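Local structure of trwC protein (Escherichia coli, 1OMH) at residues Ile69-Thr74 with Glu80-Asp85; Val94-Leu99 with Ala222-Gln227; Arg116-Ala121 with Thr162-Leu167. The protein recognises and processes origin-of-transfer DNA as a relaxase of bacterial conjugation, this chain being the N-terminal relaxase domain of a longer protein. One frame throughout, in Å; residues are numbered along the deposited sequence.

Contact 1. Residues Ile69-Thr74 with Glu80-Asp85; sequences IMRSAT and ERIGLD. With nucleotides of chain A.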
loop_
_atom_site.group_PDB
_atom_site.type_symbol
_atom_site.label_atom_id
_atom_site.label_comp_id
_atom_site.label_asym_id
_atom_site.label_seq_id
_atom_site.Cartn_x
_atom_site.Cartn_y
_atom_site.Cartn_z
ATOM N N ILE B 69 12.308 -19.729 16.360
ATOM C CA ILE B 69 11.267 -18.735 16.141
ATOM C C ILE B 69 11.900 -17.364 16.400
ATOM O O ILE B 69 12.872 -17.258 17.150
ATOM C CB ILE B 69 10.079 -18.986 17.110
ATOM C CG1 ILE B 69 9.179 -17.752 17.207
ATOM C CD1 ILE B 69 8.486 -17.382 15.920
HETATM N N MSE B 70 11.366 -16.313 15.785
HETATM C CA MSE B 70 11.941 -14.984 15.973
HETATM C C MSE B 70 11.220 -14.089 16.963
HETATM O O MSE B 70 10.105 -14.375 17.406
HETATM C CB MSE B 70 12.002 -14.233 14.651
HETATM C CG MSE B 70 12.912 -14.810 13.596
HETATM SE SE MSE B 70 12.499 -13.775 12.054
HETATM C CE MSE B 70 13.825 -14.221 10.828
ATOM N N ARG B 71 11.897 -12.994 17.296
ATOM C CA ARG B 71 11.383 -11.965 18.188
ATOM C C ARG B 71 11.123 -12.338 19.645
ATOM O O ARG B 71 10.272 -11.737 20.297
ATOM C CB ARG B 71 10.120 -11.350 17.565
ATOM C CG ARG B 71 10.341 -10.869 16.126
ATOM C CD ARG B 71 9.205 -9.994 15.614
ATOM N NE ARG B 71 7.980 -10.742 15.344
ATOM C CZ ARG B 71 7.705 -11.341 14.187
ATOM N NH1 ARG B 71 8.568 -11.286 13.176
ATOM N NH2 ARG B 71 6.560 -11.986 14.037
ATOM N N SER B 72 11.867 -13.304 20.175
ATOM C CA SER B 72 11.672 -13.696 21.569
ATOM C C SER B 72 11.975 -12.541 22.532
ATOM O O SER B 72 11.325 -12.402 23.569
ATOM C CB SER B 72 12.547 -14.911 21.920
ATOM O OG SER B 72 13.920 -14.676 21.650
ATOM N N ALA B 73 12.948 -11.704 22.173
ATOM C CA ALA B 73 13.343 -10.571 23.009
ATOM C C ALA B 73 12.246 -9.523 23.184
ATOM O O ALA B 73 12.403 -8.576 23.961
ATOM C CB ALA B 73 14.595 -9.922 22.439
ATOM N N THR B 74 11.140 -9.685 22.462
ATOM C CA THR B 74 10.027 -8.746 22.563
ATOM C C THR B 74 9.528 -8.698 23.998
ATOM O O THR B 74 9.285 -9.737 24.616
ATOM C CB THR B 74 8.851 -9.160 21.648
ATOM O OG1 THR B 74 9.266 -9.110 20.278
ATOM C CG2 THR B 74 7.667 -8.227 21.849
ATOM N N GLU B 80 3.982 -7.219 19.991
ATOM C CA GLU B 80 4.940 -7.804 19.081
ATOM C C GLU B 80 4.544 -7.311 17.700
ATOM O O GLU B 80 3.361 -7.200 17.381
ATOM C CB GLU B 80 4.917 -9.329 19.138
ATOM C CG GLU B 80 3.656 -9.975 18.643
ATOM C CD GLU B 80 3.786 -11.480 18.608
ATOM O OE1 GLU B 80 4.643 -11.981 17.848
ATOM O OE2 GLU B 80 3.043 -12.157 19.350
ATOM N N ARG B 81 5.544 -6.988 16.895
ATOM C CA ARG B 81 5.311 -6.486 15.555
ATOM C C ARG B 81 5.499 -7.611 14.563
ATOM O O ARG B 81 6.469 -8.361 14.637
ATOM C CB ARG B 81 6.269 -5.325 15.277
ATOM C CG ARG B 81 5.937 -4.103 16.114
ATOM C CD ARG B 81 6.979 -3.000 15.988
ATOM N NE ARG B 81 6.539 -1.795 16.686
ATOM C CZ ARG B 81 7.186 -0.635 16.668
ATOM N NH1 ARG B 81 8.315 -0.518 15.983
ATOM N NH2 ARG B 81 6.688 0.410 17.319
ATOM N N ILE B 82 4.556 -7.725 13.635
ATOM C CA ILE B 82 4.590 -8.782 12.639
ATOM C C ILE B 82 4.994 -8.274 11.270
ATOM O O ILE B 82 5.314 -9.064 10.380
ATOM C CB ILE B 82 3.212 -9.464 12.526
ATOM C CG1 ILE B 82 2.177 -8.471 11.989
ATOM C CG2 ILE B 82 2.770 -9.957 13.901
ATOM C CD1 ILE B 82 0.796 -9.083 11.758
ATOM N N GLY B 83 4.969 -6.957 11.098
ATOM C CA GLY B 83 5.351 -6.394 9.821
ATOM C C GLY B 83 5.038 -4.919 9.652
ATOM O O GLY B 83 4.666 -4.217 10.593
ATOM N N LEU B 84 5.194 -4.463 8.418
ATOM C CA LEU B 84 4.954 -3.078 8.054
ATOM C C LEU B 84 4.227 -3.100 6.725
ATOM O O LEU B 84 4.749 -3.616 5.736
ATOM C CB LEU B 84 6.289 -2.344 7.904
ATOM C CG LEU B 84 6.224 -0.881 7.465
ATOM C CD1 LEU B 84 5.417 -0.076 8.484
ATOM C CD2 LEU B 84 7.639 -0.326 7.329
ATOM N N ASP B 85 3.019 -2.557 6.706
ATOM C CA ASP B 85 2.238 -2.518 5.483
ATOM C C ASP B 85 2.405 -1.184 4.774
ATOM O O ASP B 85 2.138 -0.132 5.351
ATOM C CB ASP B 85 0.754 -2.745 5.791
ATOM C CG ASP B 85 -0.118 -2.750 4.534
ATOM O OD1 ASP B 85 0.426 -2.781 3.409
ATOM O OD2 ASP B 85 -1.358 -2.734 4.675
ATOM P P DC A 7 8.920 -8.119 30.489
ATOM O OP1 DC A 7 7.464 -7.836 30.496
ATOM O OP2 DC A 7 9.561 -8.720 31.686
ATOM O "O5'" DC A 7 9.266 -8.985 29.192
ATOM C "C5'" DC A 7 9.985 -10.219 29.278
ATOM C "C4'" DC A 7 10.637 -10.528 27.949
ATOM O "O4'" DC A 7 11.551 -9.449 27.634
ATOM C "C3'" DC A 7 11.488 -11.798 27.923
ATOM O "O3'" DC A 7 10.773 -12.855 27.274
ATOM C "C2'" DC A 7 12.571 -11.462 26.912
ATOM C "C1'" DC A 7 12.699 -9.948 26.959
ATOM N N1 DC A 7 13.910 -9.497 27.677
ATOM C C2 DC A 7 15.139 -9.568 27.014
ATOM O O2 DC A 7 15.168 -9.970 25.838
ATOM N N3 DC A 7 16.267 -9.198 27.666
ATOM C C4 DC A 7 16.199 -8.765 28.926
ATOM N N4 DC A 7 17.341 -8.416 29.526
ATOM C C5 DC A 7 14.959 -8.669 29.622
ATOM C C6 DC A 7 13.849 -9.040 28.966
ATOM P P DT A 14 15.969 -8.497 17.271
ATOM O OP1 DT A 14 15.262 -9.422 16.344
ATOM O OP2 DT A 14 16.919 -7.494 16.722
ATOM O "O5'" DT A 14 14.883 -7.778 18.193
ATOM C "C5'" DT A 14 13.739 -8.505 18.644
ATOM C "C4'" DT A 14 12.841 -7.669 19.532
ATOM O "O4'" DT A 14 13.529 -7.315 20.758
ATOM C "C3'" DT A 14 12.358 -6.346 18.935
ATOM O "O3'" DT A 14 11.010 -6.520 18.477
ATOM C "C2'" DT A 14 12.186 -5.453 20.155
ATOM C "C1'" DT A 14 13.084 -6.050 21.229
ATOM N N1 DT A 14 14.256 -5.245 21.656
ATOM C C2 DT A 14 14.155 -4.536 22.835
ATOM O O2 DT A 14 13.152 -4.518 23.524
ATOM N N3 DT A 14 15.289 -3.845 23.185
ATOM C C4 DT A 14 16.481 -3.787 22.495
ATOM O O4 DT A 14 17.418 -3.127 22.950
ATOM C C5 DT A 14 16.513 -4.539 21.260
ATOM C C7 DT A 14 17.758 -4.526 20.431
ATOM C C6 DT A 14 15.413 -5.218 20.907
ATOM P P DC A 16 5.201 -1.484 20.329
ATOM O OP1 DC A 16 4.057 -1.667 21.260
ATOM O OP2 DC A 16 4.950 -1.417 18.864
ATOM O "O5'" DC A 16 6.017 -0.185 20.782
ATOM C "C5'" DC A 16 5.946 0.293 22.126
ATOM C "C4'" DC A 16 6.918 1.429 22.365
ATOM O "O4'" DC A 16 8.270 1.001 22.048
ATOM C "C3'" DC A 16 6.663 2.650 21.467
ATOM O "O3'" DC A 16 6.074 3.655 22.311
ATOM C "C2'" DC A 16 8.050 3.247 21.263
ATOM C "C1'" DC A 16 9.003 2.137 21.642
ATOM N N1 DC A 16 10.198 1.775 20.852
ATOM C C2 DC A 16 11.446 2.015 21.446
ATOM O O2 DC A 16 11.477 2.464 22.597
ATOM N N3 DC A 16 12.576 1.757 20.759
ATOM C C4 DC A 16 12.507 1.270 19.525
ATOM N N4 DC A 16 13.663 1.046 18.887
ATOM C C5 DC A 16 11.253 0.993 18.890
ATOM C C6 DC A 16 10.129 1.254 19.590
HETATM O O HOH W 1 6.963 -11.030 10.434
HETATM O O HOH W 2 8.238 -8.062 17.865
#
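R71 reaches from the loop I69-T74 to the start of strand 81-89 and lies over the backbone of R81 and I82. Its CG stands anti to the carbonyl carbon (chi1 -53°), and CB and CG make no close contact across the segments. R71 CD is 3.3 Å from R81 O. R71 NE comes still closer to R81 O, at 2.9 Å, but the angle is too poor for a hydrogen bond. The chain bends at chi3 to bring NE there, and chi4 near -87° turns the guanidinium so that R81 C and I82 CA lie over the rim of one face. R71 NH1 makes a weak bond to a water that also bonds I82 O. R71 NH2 lies 4.0 Å from I82 CA. E80 OE1 sits near the guanidinium plane, 4.3 Å from R71 NH2, which is beyond a salt bridge. E80 instead pairs through OE2 with R9.

T74 closes a type I turn whose R71 O accepts from both T74 N and T74 OG1. T74 CG2 packs 3.9 Å from E80 CA. A second water joins T74 OG1, R81 N and O3' of DT14 of chain A.

R81 points its extended chain at the DNA. R81 NE bonds OP2 of DC16 of chain A at 2.7 Å. R81 NH2 bonds the same oxygen, while NH1 bonds a guanine O6 of the bound DNA. One arginine thus contacts both a phosphate and a base, consistent with a part in recognising the DNA. I82 and G83 both face L7 of strand 2-8. This is a classic beta bulge, at the DNA-binding end of the relaxase sheet.

Contact 2. Residues Val94-Leu99 with Ala222-Gln227; sequences VSLQAL and AHIDRQ. With nucleotides of chain A.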
loop_
_atom_site.group_PDB
_atom_site.type_symbol
_atom_site.label_atom_id
_atom_site.label_comp_id
_atom_site.label_asym_id
_atom_site.label_seq_id
_atom_site.Cartn_x
_atom_site.Cartn_y
_atom_site.Cartn_z
ATOM N N VAL B 94 -6.520 7.162 -12.769
ATOM C CA VAL B 94 -5.722 6.023 -13.186
ATOM C C VAL B 94 -6.488 4.732 -12.911
ATOM O O VAL B 94 -6.529 3.835 -13.763
ATOM C CB VAL B 94 -4.353 6.027 -12.464
ATOM C CG1 VAL B 94 -3.555 4.769 -12.814
ATOM C CG2 VAL B 94 -3.573 7.272 -12.882
ATOM N N SER B 95 -7.108 4.633 -11.735
ATOM C CA SER B 95 -7.890 3.438 -11.413
ATOM C C SER B 95 -9.036 3.298 -12.419
ATOM O O SER B 95 -9.354 2.189 -12.860
ATOM C CB SER B 95 -8.465 3.523 -9.989
ATOM O OG SER B 95 -7.432 3.481 -9.009
ATOM N N LEU B 96 -9.644 4.424 -12.790
ATOM C CA LEU B 96 -10.760 4.418 -13.740
ATOM C C LEU B 96 -10.360 3.926 -15.128
ATOM O O LEU B 96 -11.044 3.094 -15.731
ATOM C CB LEU B 96 -11.353 5.823 -13.864
ATOM C CG LEU B 96 -12.521 6.227 -12.958
ATOM C CD1 LEU B 96 -12.428 5.564 -11.597
ATOM C CD2 LEU B 96 -12.547 7.739 -12.848
ATOM N N GLN B 97 -9.249 4.448 -15.632
ATOM C CA GLN B 97 -8.767 4.069 -16.952
ATOM C C GLN B 97 -8.394 2.593 -16.977
ATOM O O GLN B 97 -8.661 1.889 -17.948
ATOM C CB GLN B 97 -7.548 4.916 -17.343
ATOM C CG GLN B 97 -7.171 4.840 -18.823
ATOM C CD GLN B 97 -8.168 5.563 -19.715
ATOM O OE1 GLN B 97 -8.614 6.661 -19.393
ATOM N NE2 GLN B 97 -8.506 4.957 -20.849
ATOM N N ALA B 98 -7.788 2.112 -15.899
ATOM C CA ALA B 98 -7.385 0.714 -15.846
ATOM C C ALA B 98 -8.512 -0.280 -15.591
ATOM O O ALA B 98 -8.566 -1.334 -16.221
ATOM C CB ALA B 98 -6.312 0.524 -14.784
ATOM N N LEU B 99 -9.416 0.063 -14.681
ATOM C CA LEU B 99 -10.484 -0.850 -14.286
ATOM C C LEU B 99 -11.847 -0.684 -14.947
ATOM O O LEU B 99 -12.606 -1.647 -15.052
ATOM C CB LEU B 99 -10.634 -0.798 -12.760
ATOM C CG LEU B 99 -9.319 -1.042 -12.000
ATOM C CD1 LEU B 99 -9.543 -0.854 -10.505
ATOM C CD2 LEU B 99 -8.792 -2.448 -12.283
ATOM N N ALA B 222 -5.174 13.723 -17.641
ATOM C CA ALA B 222 -5.747 14.981 -18.124
ATOM C C ALA B 222 -7.143 14.938 -18.757
ATOM O O ALA B 222 -7.856 15.939 -18.738
ATOM C CB ALA B 222 -4.769 15.649 -19.093
ATOM N N HIS B 223 -7.548 13.800 -19.307
ATOM C CA HIS B 223 -8.860 13.733 -19.949
ATOM C C HIS B 223 -10.034 13.410 -19.021
ATOM O O HIS B 223 -11.169 13.270 -19.481
ATOM C CB HIS B 223 -8.834 12.735 -21.110
ATOM C CG HIS B 223 -8.424 11.350 -20.711
ATOM N ND1 HIS B 223 -7.148 11.042 -20.295
ATOM C CD2 HIS B 223 -9.124 10.192 -20.683
ATOM C CE1 HIS B 223 -7.077 9.747 -20.032
ATOM N NE2 HIS B 223 -8.261 9.210 -20.258
ATOM N N ILE B 224 -9.769 13.293 -17.721
ATOM C CA ILE B 224 -10.827 13.001 -16.759
ATOM C C ILE B 224 -10.838 14.138 -15.742
ATOM O O ILE B 224 -9.842 14.365 -15.053
ATOM C CB ILE B 224 -10.573 11.644 -16.059
ATOM C CG1 ILE B 224 -10.507 10.532 -17.109
ATOM C CG2 ILE B 224 -11.682 11.351 -15.057
ATOM C CD1 ILE B 224 -10.218 9.156 -16.547
ATOM N N ASP B 225 -11.957 14.855 -15.648
ATOM C CA ASP B 225 -12.034 15.992 -14.735
ATOM C C ASP B 225 -12.383 15.663 -13.290
ATOM O O ASP B 225 -12.744 14.533 -12.960
ATOM C CB ASP B 225 -13.004 17.062 -15.270
ATOM C CG ASP B 225 -14.449 16.606 -15.273
ATOM O OD1 ASP B 225 -14.866 15.911 -14.324
ATOM O OD2 ASP B 225 -15.185 16.965 -16.218
ATOM N N ARG B 226 -12.277 16.679 -12.441
ATOM C CA ARG B 226 -12.544 16.555 -11.015
ATOM C C ARG B 226 -13.941 16.055 -10.654
ATOM O O ARG B 226 -14.084 15.225 -9.761
ATOM C CB ARG B 226 -12.257 17.900 -10.336
ATOM C CG ARG B 226 -12.744 18.063 -8.892
ATOM C CD ARG B 226 -12.283 16.965 -7.932
ATOM N NE ARG B 226 -10.880 16.589 -8.079
ATOM C CZ ARG B 226 -10.219 15.828 -7.209
ATOM N NH1 ARG B 226 -10.826 15.371 -6.121
ATOM N NH2 ARG B 226 -8.959 15.497 -7.438
ATOM N N GLN B 227 -14.970 16.545 -11.334
ATOM C CA GLN B 227 -16.322 16.099 -11.010
ATOM C C GLN B 227 -16.484 14.607 -11.280
ATOM O O GLN B 227 -17.166 13.906 -10.538
ATOM C CB GLN B 227 -17.366 16.889 -11.804
ATOM C CG GLN B 227 -17.363 18.396 -11.532
ATOM C CD GLN B 227 -17.627 18.757 -10.078
ATOM P P DT A 23 -8.120 13.061 -4.430
ATOM O OP1 DT A 23 -7.937 13.054 -5.902
ATOM O OP2 DT A 23 -8.905 14.144 -3.793
ATOM O "O5'" DT A 23 -8.682 11.637 -3.959
ATOM C "C5'" DT A 23 -9.894 11.062 -4.523
ATOM C "C4'" DT A 23 -9.716 9.567 -4.703
ATOM O "O4'" DT A 23 -8.468 9.365 -5.378
ATOM C "C3'" DT A 23 -9.703 8.668 -3.451
ATOM O "O3'" DT A 23 -10.724 7.699 -3.738
ATOM C "C2'" DT A 23 -8.620 7.645 -3.753
ATOM C "C1'" DT A 23 -7.813 8.222 -4.900
ATOM N N1 DT A 23 -6.377 8.530 -4.771
ATOM C C2 DT A 23 -5.517 7.562 -4.315
ATOM O O2 DT A 23 -5.896 6.498 -3.857
ATOM N N3 DT A 23 -4.186 7.886 -4.423
ATOM C C4 DT A 23 -3.651 9.067 -4.909
ATOM O O4 DT A 23 -2.431 9.197 -4.984
ATOM C C5 DT A 23 -4.622 10.068 -5.301
ATOM C C7 DT A 23 -4.152 11.393 -5.812
ATOM C C6 DT A 23 -5.914 9.757 -5.196
#
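Q97 meets H223 because its CG is anti to the backbone N (chi1 -166°) and its chain then bends at chi2, which turns the amide toward the loop A222-I224. H223 has CG between its backbone N and carbonyl carbon, which brings the NE2 edge of its ring to the amide oxygen. The two side chains cross at about a right angle, with amide and ring planes 56° apart.

H223 NE2 donates to Q97 OE1 at 2.7 Å, with a fairly straight N-H...O angle of 159°. The oxygen lies in the plane of the imidazole. Seen from the amide, however, the donor sits well above the carbonyl plane and not on a lone pair. Q97 NE2 donates to F292 O near the end of this domain construct, so both ends of this buried amide have partners.

Apolar groups lie beside the polar pair. I224 CD1 packs on the amide oxygen, 4.1 Å from Q97 OE1, and I224 CG1 lies over the rim of one face of the H223 ring. L96 CD2 approaches I224 CG2 at 4.3 Å. L96 also packs on F232, F292 and P158.

I224 leads into helix 226-230. D225 is its N-cap; its side chain takes a backbone N of the first turn and its own N bonds Q228 OE1, a pairing of the capping-box kind. R226 then faces the DNA. Its NH1 bonds OP2 of DT23 of chain A. R226 NH2 bonds OP1 of the same DT23 at 3.1 Å, so the guanidinium meets the phosphate edge-on through two N-H groups.

The Q97 bond requires a proton on H223 NE2, and the bond from Q97 to F292 fixes which way round the amide sits. Helix 92-99 is therefore tied to the loop by a directed bond as well as by apolar packing.

Contact 3. Residues Arg116-Ala121 with Thr162-Leu167; sequences RTLEQA and THAVIL. With SO4 (sulfate ion), chain C.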
loop_
_atom_site.group_PDB
_atom_site.type_symbol
_atom_site.label_atom_id
_atom_site.label_comp_id
_atom_site.label_asym_id
_atom_site.label_seq_id
_atom_site.Cartn_x
_atom_site.Cartn_y
_atom_site.Cartn_z
ATOM N N ARG B 116 9.525 -0.916 -8.056
ATOM C CA ARG B 116 10.682 -0.030 -8.034
ATOM C C ARG B 116 10.782 0.747 -6.725
ATOM O O ARG B 116 11.879 0.978 -6.208
ATOM C CB ARG B 116 10.623 0.930 -9.222
ATOM C CG ARG B 116 10.840 0.234 -10.558
ATOM C CD ARG B 116 10.509 1.153 -11.718
ATOM N NE ARG B 116 10.604 0.467 -13.004
ATOM C CZ ARG B 116 10.152 0.964 -14.150
ATOM N NH1 ARG B 116 9.571 2.157 -14.174
ATOM N NH2 ARG B 116 10.283 0.270 -15.273
ATOM N N THR B 117 9.640 1.144 -6.176
ATOM C CA THR B 117 9.652 1.884 -4.925
ATOM C C THR B 117 10.111 0.964 -3.800
ATOM O O THR B 117 10.882 1.372 -2.929
ATOM C CB THR B 117 8.259 2.447 -4.597
ATOM O OG1 THR B 117 7.799 3.239 -5.699
ATOM C CG2 THR B 117 8.311 3.319 -3.348
ATOM N N LEU B 118 9.649 -0.284 -3.824
ATOM C CA LEU B 118 10.024 -1.236 -2.791
ATOM C C LEU B 118 11.517 -1.553 -2.833
ATOM O O LEU B 118 12.104 -1.934 -1.820
ATOM C CB LEU B 118 9.194 -2.520 -2.923
ATOM C CG LEU B 118 7.713 -2.362 -2.555
ATOM C CD1 LEU B 118 6.963 -3.639 -2.865
ATOM C CD2 LEU B 118 7.586 -2.010 -1.075
ATOM N N GLU B 119 12.127 -1.408 -4.003
ATOM C CA GLU B 119 13.560 -1.663 -4.129
ATOM C C GLU B 119 14.284 -0.613 -3.297
ATOM O O GLU B 119 15.274 -0.902 -2.633
ATOM C CB GLU B 119 14.013 -1.547 -5.583
ATOM C CG GLU B 119 13.670 -2.735 -6.468
ATOM C CD GLU B 119 14.265 -2.600 -7.859
ATOM O OE1 GLU B 119 15.509 -2.557 -7.974
ATOM O OE2 GLU B 119 13.495 -2.529 -8.837
ATOM N N GLN B 120 13.772 0.610 -3.333
ATOM C CA GLN B 120 14.375 1.696 -2.582
ATOM C C GLN B 120 14.067 1.592 -1.098
ATOM O O GLN B 120 14.856 2.033 -0.252
ATOM C CB GLN B 120 13.929 3.039 -3.163
ATOM C CG GLN B 120 14.579 3.280 -4.523
ATOM C CD GLN B 120 14.233 4.618 -5.142
ATOM O OE1 GLN B 120 14.357 5.664 -4.506
ATOM N NE2 GLN B 120 13.811 4.592 -6.399
ATOM N N ALA B 121 12.924 1.000 -0.772
ATOM C CA ALA B 121 12.572 0.810 0.626
ATOM C C ALA B 121 13.524 -0.269 1.147
ATOM O O ALA B 121 13.986 -0.209 2.285
ATOM C CB ALA B 121 11.122 0.343 0.751
ATOM N N THR B 162 -2.116 -1.529 -3.794
ATOM C CA THR B 162 -1.399 -2.728 -3.400
ATOM C C THR B 162 -0.929 -2.625 -1.971
ATOM O O THR B 162 -0.381 -1.593 -1.557
ATOM C CB THR B 162 -0.156 -2.979 -4.281
ATOM O OG1 THR B 162 -0.559 -3.217 -5.633
ATOM C CG2 THR B 162 0.621 -4.198 -3.772
ATOM N N HIS B 163 -1.168 -3.692 -1.218
ATOM C CA HIS B 163 -0.734 -3.770 0.166
ATOM C C HIS B 163 0.595 -4.503 0.138
ATOM O O HIS B 163 0.623 -5.713 -0.071
ATOM C CB HIS B 163 -1.723 -4.583 1.004
ATOM C CG HIS B 163 -2.981 -3.852 1.348
ATOM N ND1 HIS B 163 -3.020 -2.833 2.278
ATOM C CD2 HIS B 163 -4.248 -3.991 0.890
ATOM C CE1 HIS B 163 -4.255 -2.380 2.379
ATOM N NE2 HIS B 163 -5.021 -3.065 1.546
ATOM N N ALA B 164 1.692 -3.770 0.316
ATOM C CA ALA B 164 3.021 -4.365 0.335
ATOM C C ALA B 164 3.345 -4.662 1.790
ATOM O O ALA B 164 3.740 -3.769 2.544
ATOM C CB ALA B 164 4.053 -3.390 -0.247
ATOM N N VAL B 165 3.169 -5.915 2.188
ATOM C CA VAL B 165 3.433 -6.299 3.560
ATOM C C VAL B 165 4.885 -6.708 3.775
ATOM O O VAL B 165 5.304 -7.815 3.408
ATOM C CB VAL B 165 2.506 -7.449 4.007
ATOM C CG1 VAL B 165 2.760 -7.782 5.474
ATOM C CG2 VAL B 165 1.041 -7.045 3.798
ATOM N N ILE B 166 5.651 -5.795 4.362
ATOM C CA ILE B 166 7.050 -6.059 4.655
ATOM C C ILE B 166 7.072 -6.803 5.985
ATOM O O ILE B 166 6.720 -6.247 7.026
ATOM C CB ILE B 166 7.869 -4.756 4.812
ATOM C CG1 ILE B 166 7.910 -3.974 3.494
ATOM C CG2 ILE B 166 9.294 -5.094 5.226
ATOM C CD1 ILE B 166 6.598 -3.380 3.065
ATOM N N LEU B 167 7.482 -8.062 5.959
ATOM C CA LEU B 167 7.518 -8.828 7.193
ATOM C C LEU B 167 8.608 -8.291 8.115
ATOM O O LEU B 167 9.618 -7.750 7.653
ATOM C CB LEU B 167 7.716 -10.307 6.872
ATOM C CG LEU B 167 6.463 -10.819 6.147
ATOM C CD1 LEU B 167 6.829 -11.355 4.785
ATOM C CD2 LEU B 167 5.762 -11.862 6.990
HETATM S S SO4 C . -8.843 -2.660 1.558
HETATM O O1 SO4 C . -8.884 -4.049 1.061
HETATM O O2 SO4 C . -9.885 -1.854 0.891
HETATM O O3 SO4 C . -7.519 -2.078 1.265
HETATM O O4 SO4 C . -9.078 -2.660 3.015
#
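L118 of helix 104-122 packs on A164 of strand 158-167. The helix lies against one face of the antiparallel five-stranded sheet of the relaxase. The opposite face carries the histidine cluster, as in the HUH enzymes of the Rep clan.

The contact between the segments is entirely apolar. A chi1 near -70° sends the L118 side chain to the strand, and its forked end straddles A164. Both L118 CD1 and L118 CD2 lie 3.9 Å from A164 CB, ordinary van der Waals contacts. L118 CD2 also approaches I166 CD1, more loosely, at 4.5 Å. A164 and I166 are alternate residues of the strand, so both point to the helix. Around them F88 touches A164, L86 touches I166, and K147 touches L118; these extend the helix-sheet interface over neighbouring strands.

Polar bonds tie the same elements to their neighbours. T162 OG1 is hydrogen-bonded to H110 NE2 of helix 104-122. R116 forms salt bridges with E199 and E203 of helix 189-206.

The metal-site residue here is H163, whose side chain leaves the strand on the far side from L118. With H150 and H161 it binds zinc or copper in other structures of this protein; here no metal is bound. A sulfate, probably from the crystallisation liquor, is held by H163, H161 and R154. Y18 stacks on the H163 ring. D85 OD2 of the neighbouring strand is hydrogen-bonded to H163 ND1 and so steadies the rotation of the ring. At its other nitrogen, H163 NE2 donates to sulfate O3 at 2.7 Å, and the oxygen lies near the ring plane.

Overall arrangement
The contacts follow the chain in part: contact 1 closes before the other two open, and both segments of contact 3 fall between those of contact 2. Contacts 1 and 3 are neighbours, with centres about 18 Å apart. They share the five-stranded sheet, where strands 81-89 and 158-167 are adjacent, and L84 N probably bonds I166 O. Contact 2 lies on the other side of the chain's centre from contact 1, about 40 Å from it and about 25 Å from contact 3 between centres. Helices 92-99 and 104-122 follow strand 81-89 in sequence. Contacts 1 and 2 thus hold the DNA at distant points, with the histidine metal site by contact 3 between them.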